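Local structure of sugar fermentation stimulation protein homolog (4DA2) at residues Leu16-Gly24 with Ile32-Leu43. The protein probably binds DNA and joins an OB-fold domain to a PD-(D/E)xK nuclease-like domain that holds calcium ions. The protein carries 1 engineered substitution. Numbering follows the deposited sequence.
Sequences LRRVNRFVG and IERALITNTGRL
Gly24 and Ala35 exchange a reciprocal pair of backbone hydrogen bonds, the hydrogen-bonded pair of an antiparallel hairpin, and two residues on, past the non-hydrogen-bonded pair Val23-Leu36, Ile37 N donates to Phe22 O at 2.8 Å. That last donor stands above the carbonyl plane, 48° out of it.

Beyond the ladder, a single guanidinium takes over. Arg18 reaches across with CG anti to its backbone N (chi1 -162°) and the chain extended to NE, bringing its head among the carbonyls of the loop. Arg18 NH1 donates to Gly41 O at 2.9 Å, nearly straight (162°) and in the carbonyl plane; NH2 binds Arg21 O of its own turn firmly and Asn39 O only weakly. A water 2.6 Å from Ile37 O also donates to Arg21 O and accepts from Asn39 N, stitching the turn to the loop where direct pairing has ended.

Van der Waals packing completes the contact. Ile37 lies against the Arg18 chain, the two side chains crossing obliquely, with Ile37 CD1 3.9 Å from Arg18 CG and 3.5 Å from Gly24 N, while CG2 meets NH2. Where the hairpin is still paired, Val23 CG1 presses tightly against Arg34 CG at 3.3 Å, the two side chains crossing at about a right angle.

Within the OB domain, then, Arg18 links the Asn20-held Asx turn to the loop that follows the hairpin. Asn39 ND2 bonds Ile79 O, and the backbone N atoms of Arg42 and Leu43 bond Asp147 of the nuclease-like domain. The gathered carbonyls would be expected to stabilise the positive charge of Arg18.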
loop_
_atom_site.group_PDB
_atom_site.type_symbol
_atom_site.label_atom_id
_atom_site.label_comp_id
_atom_site.label_asym_id
_atom_site.label_seq_id
_atom_site.Cartn_x
_atom_site.Cartn_y
_atom_site.Cartn_z
ATOM N N LEU A 16 -12.226 -4.996 17.515
ATOM C CA LEU A 16 -13.521 -4.733 18.162
ATOM C C LEU A 16 -14.333 -3.766 17.339
ATOM O O LEU A 16 -15.441 -4.104 16.876
ATOM C CB LEU A 16 -13.313 -4.195 19.598
ATOM C CG LEU A 16 -12.549 -5.183 20.501
ATOM C CD1 LEU A 16 -12.259 -4.585 21.877
ATOM C CD2 LEU A 16 -13.279 -6.522 20.638
ATOM N N ARG A 17 -13.786 -2.568 17.124
ATOM C CA ARG A 17 -14.503 -1.563 16.338
ATOM C C ARG A 17 -13.630 -0.412 15.851
ATOM O O ARG A 17 -12.604 -0.073 16.448
ATOM C CB ARG A 17 -15.758 -1.041 17.065
ATOM C CG ARG A 17 -15.486 -0.163 18.263
ATOM C CD ARG A 17 -16.778 0.173 19.023
ATOM N NE ARG A 17 -16.490 0.925 20.250
ATOM C CZ ARG A 17 -16.416 2.252 20.341
ATOM N NH1 ARG A 17 -16.587 3.021 19.273
ATOM N NH2 ARG A 17 -16.165 2.819 21.517
ATOM N N ARG A 18 -14.039 0.172 14.731
ATOM C CA ARG A 18 -13.338 1.320 14.221
ATOM C C ARG A 18 -13.948 2.569 14.846
ATOM O O ARG A 18 -15.160 2.756 14.815
ATOM C CB ARG A 18 -13.385 1.347 12.681
ATOM C CG ARG A 18 -12.328 2.248 12.083
ATOM C CD ARG A 18 -12.163 2.028 10.591
ATOM N NE ARG A 18 -11.046 2.819 10.073
ATOM C CZ ARG A 18 -10.674 2.855 8.793
ATOM N NH1 ARG A 18 -11.326 2.133 7.892
ATOM N NH2 ARG A 18 -9.646 3.607 8.412
ATOM N N VAL A 19 -13.108 3.410 15.435
ATOM C CA VAL A 19 -13.570 4.627 16.114
ATOM C C VAL A 19 -13.725 5.760 15.108
ATOM O O VAL A 19 -14.752 6.444 15.076
ATOM C CB VAL A 19 -12.601 5.036 17.254
ATOM C CG1 VAL A 19 -13.003 6.367 17.897
ATOM C CG2 VAL A 19 -12.526 3.915 18.320
ATOM N N ASN A 20 -12.683 5.963 14.308
ATOM C CA ASN A 20 -12.739 6.850 13.153
ATOM C C ASN A 20 -11.746 6.352 12.112
ATOM O O ASN A 20 -11.234 5.229 12.219
ATOM C CB ASN A 20 -12.457 8.303 13.551
ATOM C CG ASN A 20 -11.174 8.465 14.357
ATOM O OD1 ASN A 20 -10.108 7.942 14.006
ATOM N ND2 ASN A 20 -11.265 9.229 15.438
ATOM N N ARG A 21 -11.439 7.182 11.128
ATOM C CA ARG A 21 -10.544 6.744 10.057
ATOM C C ARG A 21 -9.083 6.527 10.496
ATOM O O ARG A 21 -8.338 5.808 9.826
ATOM C CB ARG A 21 -10.665 7.660 8.829
ATOM C CG ARG A 21 -10.147 9.071 8.994
ATOM C CD ARG A 21 -10.622 9.925 7.824
ATOM N NE ARG A 21 -10.072 11.276 7.817
ATOM C CZ ARG A 21 -10.501 12.276 8.585
ATOM N NH1 ARG A 21 -11.486 12.083 9.454
ATOM N NH2 ARG A 21 -9.931 13.471 8.496
ATOM N N PHE A 22 -8.697 7.090 11.644
ATOM C CA PHE A 22 -7.328 7.002 12.153
ATOM C C PHE A 22 -7.127 6.002 13.290
ATOM O O PHE A 22 -5.991 5.618 13.583
ATOM C CB PHE A 22 -6.848 8.368 12.687
ATOM C CG PHE A 22 -6.940 9.465 11.692
ATOM C CD1 PHE A 22 -6.069 9.507 10.614
ATOM C CD2 PHE A 22 -7.932 10.433 11.803
ATOM C CE1 PHE A 22 -6.155 10.523 9.666
ATOM C CE2 PHE A 22 -8.025 11.451 10.863
ATOM C CZ PHE A 22 -7.131 11.490 9.792
ATOM N N VAL A 23 -8.208 5.601 13.945
ATOM C CA VAL A 23 -8.093 4.818 15.181
ATOM C C VAL A 23 -9.094 3.675 15.287
ATOM O O VAL A 23 -10.264 3.813 14.923
ATOM C CB VAL A 23 -8.182 5.749 16.425
ATOM C CG1 VAL A 23 -8.457 4.950 17.702
ATOM C CG2 VAL A 23 -6.898 6.572 16.560
ATOM N N GLY A 24 -8.628 2.542 15.810
ATOM C CA GLY A 24 -9.518 1.413 16.109
ATOM C C GLY A 24 -9.335 0.944 17.536
ATOM O O GLY A 24 -8.321 1.254 18.169
ATOM N N ILE A 32 -8.495 -3.929 26.440
ATOM C CA ILE A 32 -8.969 -3.183 25.277
ATOM C C ILE A 32 -8.005 -2.030 24.997
ATOM O O ILE A 32 -7.757 -1.195 25.875
ATOM C CB ILE A 32 -10.428 -2.687 25.424
ATOM C CG1 ILE A 32 -11.379 -3.868 25.632
ATOM C CG2 ILE A 32 -10.841 -1.883 24.176
ATOM C CD1 ILE A 32 -12.839 -3.472 25.880
ATOM N N GLU A 33 -7.445 -1.984 23.782
ATOM C CA GLU A 33 -6.411 -1.004 23.488
ATOM C C GLU A 33 -6.738 -0.170 22.257
ATOM O O GLU A 33 -7.293 -0.671 21.296
ATOM C CB GLU A 33 -5.079 -1.708 23.215
ATOM C CG GLU A 33 -4.476 -2.406 24.421
ATOM C CD GLU A 33 -3.845 -1.438 25.391
ATOM O OE1 GLU A 33 -3.816 -0.212 25.104
ATOM O OE2 GLU A 33 -3.387 -1.891 26.449
ATOM N N ARG A 34 -6.365 1.100 22.310
ATOM C CA ARG A 34 -6.425 1.991 21.144
ATOM C C ARG A 34 -5.285 1.663 20.169
ATOM O O ARG A 34 -4.129 1.587 20.574
ATOM C CB ARG A 34 -6.357 3.447 21.607
ATOM C CG ARG A 34 -6.998 4.447 20.671
ATOM C CD ARG A 34 -6.965 5.845 21.273
ATOM N NE ARG A 34 -7.446 6.869 20.370
ATOM C CZ ARG A 34 -6.996 8.114 20.365
ATOM N NH1 ARG A 34 -6.021 8.469 21.189
ATOM N NH2 ARG A 34 -7.490 8.994 19.509
ATOM N N ALA A 35 -5.616 1.445 18.889
ATOM C CA ALA A 35 -4.632 1.071 17.884
ATOM C C ALA A 35 -4.737 2.008 16.693
ATOM O O ALA A 35 -5.829 2.277 16.198
ATOM C CB ALA A 35 -4.856 -0.400 17.436
ATOM N N LEU A 36 -3.599 2.527 16.251
ATOM C CA LEU A 36 -3.552 3.411 15.108
ATOM C C LEU A 36 -3.879 2.659 13.818
ATOM O O LEU A 36 -3.439 1.544 13.617
ATOM C CB LEU A 36 -2.142 3.990 14.981
ATOM C CG LEU A 36 -2.041 5.342 14.296
ATOM C CD1 LEU A 36 -2.664 6.421 15.177
ATOM C CD2 LEU A 36 -0.578 5.682 13.983
ATOM N N ILE A 37 -4.653 3.297 12.951
ATOM C CA ILE A 37 -4.932 2.768 11.625
ATOM C C ILE A 37 -4.362 3.785 10.619
ATOM O O ILE A 37 -4.732 4.969 10.623
ATOM C CB ILE A 37 -6.468 2.574 11.402
ATOM C CG1 ILE A 37 -7.028 1.455 12.287
ATOM C CG2 ILE A 37 -6.774 2.330 9.892
ATOM C CD1 ILE A 37 -8.563 1.490 12.438
ATOM N N THR A 38 -3.436 3.340 9.769
ATOM C CA THR A 38 -2.894 4.222 8.755
ATOM C C THR A 38 -3.331 3.642 7.406
ATOM O O THR A 38 -2.576 2.963 6.710
ATOM C CB THR A 38 -1.347 4.329 8.870
ATOM O OG1 THR A 38 -1.013 4.643 10.230
ATOM C CG2 THR A 38 -0.778 5.412 7.958
ATOM N N ASN A 39 -4.588 3.867 7.079
ATOM C CA ASN A 39 -5.163 3.486 5.785
ATOM C C ASN A 39 -6.527 4.189 5.701
ATOM O O ASN A 39 -7.393 3.975 6.554
ATOM C CB ASN A 39 -5.293 1.960 5.660
ATOM C CG ASN A 39 -5.580 1.479 4.222
ATOM O OD1 ASN A 39 -6.436 2.031 3.532
ATOM N ND2 ASN A 39 -4.873 0.415 3.790
ATOM N N THR A 40 -6.691 5.031 4.679
ATOM C CA THR A 40 -7.866 5.900 4.578
ATOM C C THR A 40 -9.014 5.181 3.894
ATOM O O THR A 40 -10.118 5.724 3.782
ATOM C CB THR A 40 -7.563 7.223 3.832
ATOM O OG1 THR A 40 -6.945 6.930 2.566
ATOM C CG2 THR A 40 -6.652 8.119 4.664
ATOM N N GLY A 41 -8.747 3.957 3.441
ATOM C CA GLY A 41 -9.786 3.089 2.875
ATOM C C GLY A 41 -10.855 2.661 3.875
ATOM O O GLY A 41 -10.680 2.784 5.095
ATOM N N ARG A 42 -11.974 2.151 3.364
ATOM C CA ARG A 42 -13.037 1.687 4.252
ATOM C C ARG A 42 -12.629 0.402 4.938
ATOM O O ARG A 42 -12.993 0.180 6.091
ATOM C CB ARG A 42 -14.371 1.487 3.516
ATOM C CG ARG A 42 -14.808 2.715 2.770
ATOM C CD ARG A 42 -16.303 2.831 2.609
ATOM N NE ARG A 42 -16.584 4.057 1.874
ATOM C CZ ARG A 42 -17.772 4.636 1.764
ATOM N NH1 ARG A 42 -18.845 4.116 2.350
ATOM N NH2 ARG A 42 -17.877 5.755 1.063
ATOM N N LEU A 43 -11.869 -0.434 4.222
ATOM C CA LEU A 43 -11.468 -1.750 4.717
ATOM C C LEU A 43 -12.654 -2.500 5.334
ATOM O O LEU A 43 -12.509 -3.186 6.347
ATOM C CB LEU A 43 -10.312 -1.646 5.729
ATOM C CG LEU A 43 -8.895 -1.200 5.356
ATOM C CD1 LEU A 43 -8.567 -1.479 3.899
ATOM C CD2 LEU A 43 -8.693 0.256 5.704
HETATM O O HOH W 1 -5.765 6.084 8.548
#